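Side-chain contact in lipoprotein YgdI/YgdR-like SH3-like domain-containing protein (Shewanella oneidensis, PDB 2RB6), which is of unknown function but is probably a small membrane-attached bacterial lipoprotein built around an SH3-like beta domain: residues 40-44 with 45-49. Numbering follows the deposited sequence.
Sequences VMIKQ and EDVTQ
Val47 N donates to Gln44 O over 2.9 Å, the shorter of two successive i to i+3 backbone bonds that wind residues 44-46 into a single 3-10 turn. Such a turn before the last strand is a familiar feature of SH3-like barrels, and here it carries the chain from strand 39-43, paired with strand 29-33, into strand 47-53, paired with strand 4-9. The other bond runs from Asp46 N to Lys43 O at 3.0 Å and is more bent, with an N-H...O angle of 141°.

Ile42, near the end of one strand, and Val47, at the start of the next, meet across the turn. A chi1 of 179° sends Val47 CG1 anti to the backbone N and leaves CG2 beside that N, anti to the carbonyl carbon, where it lies 3.9 Å from Ile42 CG1 and 3.5 Å from Lys43 O. The two side chains cross at a slant, and Met7 of strand 4-9 touches both, so compact branched residues suit this junction between the sheets.

Polar residues suit the surface of the turn. Asp46 sets its carboxylate beside the lysine, OD1 4.0 Å from Lys43 CB, without forming a salt bridge. Lys43 and Glu45 run alongside each other in the same direction, the lysine bent at its last two torsions and the glutamate extended beyond CG. Lys43 NZ is 4.8 Å from Glu45 OE2, too far for a salt bridge, though the opposite charges may still attract. The closest side-chain approach between them is instead methylene to carboxylate, Lys43 CE lying 3.6 Å from Glu45 OE2.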
ATOM      1  N   VAL A  40       5.297  -6.563  -3.818  1.00 50.69           N
ATOM      2  CA  VAL A  40       4.580  -7.578  -3.073  1.00 47.47           C
ATOM      3  C   VAL A  40       3.088  -7.400  -3.329  1.00 46.01           C
ATOM      4  O   VAL A  40       2.640  -6.334  -3.763  1.00 44.90           O
ATOM      5  CB  VAL A  40       4.937  -7.518  -1.549  1.00 46.60           C
ATOM      6  CG1 VAL A  40       5.198  -6.086  -1.127  1.00 44.32           C
ATOM      7  CG2 VAL A  40       3.829  -8.142  -0.713  1.00 42.58           C
HETATM    8  N   MSE A  41       2.328  -8.455  -3.075  1.00 44.90           N
HETATM    9  CA  MSE A  41       0.898  -8.441  -3.322  1.00 45.28           C
HETATM   10  C   MSE A  41       0.033  -8.570  -2.084  1.00 42.85           C
HETATM   11  O   MSE A  41       0.424  -9.185  -1.096  1.00 43.19           O
HETATM   12  CB  MSE A  41       0.550  -9.578  -4.275  1.00 49.70           C
HETATM   13  CG  MSE A  41      -0.089  -9.156  -5.577  1.00 54.90           C
HETATM   14 SE   MSE A  41      -0.267 -10.687  -6.753  1.00 60.96          SE
HETATM   15  CE  MSE A  41       1.311 -10.352  -7.833  1.00 58.14           C
ATOM     16  N   ILE A  42      -1.159  -7.993  -2.169  1.00 40.41           N
ATOM     17  CA  ILE A  42      -2.137  -8.036  -1.092  1.00 39.10           C
ATOM     18  C   ILE A  42      -3.500  -7.960  -1.781  1.00 38.71           C
ATOM     19  O   ILE A  42      -3.684  -7.179  -2.715  1.00 38.80           O
ATOM     20  CB  ILE A  42      -1.943  -6.840  -0.108  1.00 39.89           C
ATOM     21  CG1 ILE A  42      -2.961  -6.908   1.035  1.00 38.66           C
ATOM     22  CG2 ILE A  42      -2.076  -5.514  -0.847  1.00 40.27           C
ATOM     23  CD1 ILE A  42      -2.709  -7.994   2.034  1.00 38.19           C
ATOM     24  N   LYS A  43      -4.444  -8.791  -1.345  1.00 38.49           N
ATOM     25  CA  LYS A  43      -5.781  -8.813  -1.937  1.00 37.97           C
ATOM     26  C   LYS A  43      -6.536  -7.509  -1.674  1.00 37.85           C
ATOM     27  O   LYS A  43      -6.468  -6.955  -0.580  1.00 37.79           O
ATOM     28  CB  LYS A  43      -6.589  -9.995  -1.384  1.00 38.86           C
ATOM     29  CG  LYS A  43      -5.932 -11.364  -1.559  1.00 40.19           C
ATOM     30  CD  LYS A  43      -6.881 -12.505  -1.190  1.00 39.20           C
ATOM     31  CE  LYS A  43      -8.110 -12.525  -2.098  1.00 40.85           C
ATOM     32  NZ  LYS A  43      -7.752 -12.714  -3.533  1.00 42.58           N
ATOM     33  N   GLN A  44      -7.266  -7.036  -2.679  1.00 37.73           N
ATOM     34  CA  GLN A  44      -8.028  -5.796  -2.582  1.00 38.64           C
ATOM     35  C   GLN A  44      -9.003  -5.857  -1.411  1.00 39.62           C
ATOM     36  O   GLN A  44      -9.066  -4.941  -0.584  1.00 38.72           O
ATOM     37  CB  GLN A  44      -8.790  -5.573  -3.889  1.00 42.81           C
ATOM     38  CG  GLN A  44      -9.143  -4.134  -4.192  1.00 48.61           C
ATOM     39  CD  GLN A  44     -10.255  -3.609  -3.314  1.00 53.57           C
ATOM     40  OE1 GLN A  44     -11.393  -4.078  -3.384  1.00 56.16           O
ATOM     41  NE2 GLN A  44      -9.930  -2.636  -2.471  1.00 55.41           N
ATOM     42  N   GLU A  45      -9.754  -6.953  -1.343  1.00 40.31           N
ATOM     43  CA  GLU A  45     -10.735  -7.170  -0.290  1.00 40.32           C
ATOM     44  C   GLU A  45     -10.137  -7.187   1.120  1.00 39.37           C
ATOM     45  O   GLU A  45     -10.856  -6.984   2.099  1.00 39.26           O
ATOM     46  CB  GLU A  45     -11.468  -8.483  -0.536  1.00 43.86           C
ATOM     47  CG  GLU A  45     -10.543  -9.669  -0.681  1.00 48.68           C
ATOM     48  CD  GLU A  45     -11.287 -10.992  -0.722  1.00 52.24           C
ATOM     49  OE1 GLU A  45     -12.256 -11.103  -1.504  1.00 51.82           O
ATOM     50  OE2 GLU A  45     -10.895 -11.921   0.023  1.00 54.67           O
ATOM     51  N   ASP A  46      -8.835  -7.435   1.230  1.00 36.96           N
ATOM     52  CA  ASP A  46      -8.176  -7.469   2.538  1.00 35.22           C
ATOM     53  C   ASP A  46      -7.810  -6.058   3.006  1.00 35.35           C
ATOM     54  O   ASP A  46      -7.476  -5.848   4.182  1.00 35.41           O
ATOM     55  CB  ASP A  46      -6.898  -8.320   2.470  1.00 35.62           C
ATOM     56  CG  ASP A  46      -7.157  -9.812   2.706  1.00 35.54           C
ATOM     57  OD1 ASP A  46      -8.204 -10.329   2.258  1.00 32.97           O
ATOM     58  OD2 ASP A  46      -6.293 -10.472   3.328  1.00 35.39           O
ATOM     59  N   VAL A  47      -7.877  -5.092   2.089  1.00 32.53           N
ATOM     60  CA  VAL A  47      -7.523  -3.708   2.398  1.00 29.19           C
ATOM     61  C   VAL A  47      -8.736  -2.835   2.733  1.00 29.40           C
ATOM     62  O   VAL A  47      -9.651  -2.700   1.928  1.00 29.89           O
ATOM     63  CB  VAL A  47      -6.750  -3.084   1.212  1.00 27.23           C
ATOM     64  CG1 VAL A  47      -6.394  -1.628   1.509  1.00 25.00           C
ATOM     65  CG2 VAL A  47      -5.502  -3.899   0.935  1.00 21.98           C
ATOM     66  N   THR A  48      -8.741  -2.245   3.923  1.00 29.15           N
ATOM     67  CA  THR A  48      -9.852  -1.385   4.316  1.00 29.22           C
ATOM     68  C   THR A  48      -9.663   0.060   3.844  1.00 29.32           C
ATOM     69  O   THR A  48     -10.634   0.747   3.517  1.00 31.14           O
ATOM     70  CB  THR A  48     -10.068  -1.386   5.857  1.00 29.76           C
ATOM     71  OG1 THR A  48      -8.877  -0.947   6.519  1.00 30.91           O
ATOM     72  CG2 THR A  48     -10.439  -2.785   6.349  1.00 25.72           C
ATOM     73  N   GLN A  49      -8.416   0.515   3.776  1.00 27.91           N
ATOM     74  CA  GLN A  49      -8.140   1.885   3.356  1.00 27.33           C
ATOM     75  C   GLN A  49      -6.694   2.090   2.904  1.00 27.49           C
ATOM     76  O   GLN A  49      -5.796   1.337   3.292  1.00 29.37           O
ATOM     77  CB  GLN A  49      -8.435   2.833   4.530  1.00 25.61           C
ATOM     78  CG  GLN A  49      -7.717   2.412   5.815  1.00 23.22           C
ATOM     79  CD  GLN A  49      -8.107   3.234   7.036  1.00 24.43           C
ATOM     80  OE1 GLN A  49      -9.186   3.834   7.088  1.00 22.22           O
ATOM     81  NE2 GLN A  49      -7.237   3.242   8.040  1.00 23.47           N
TER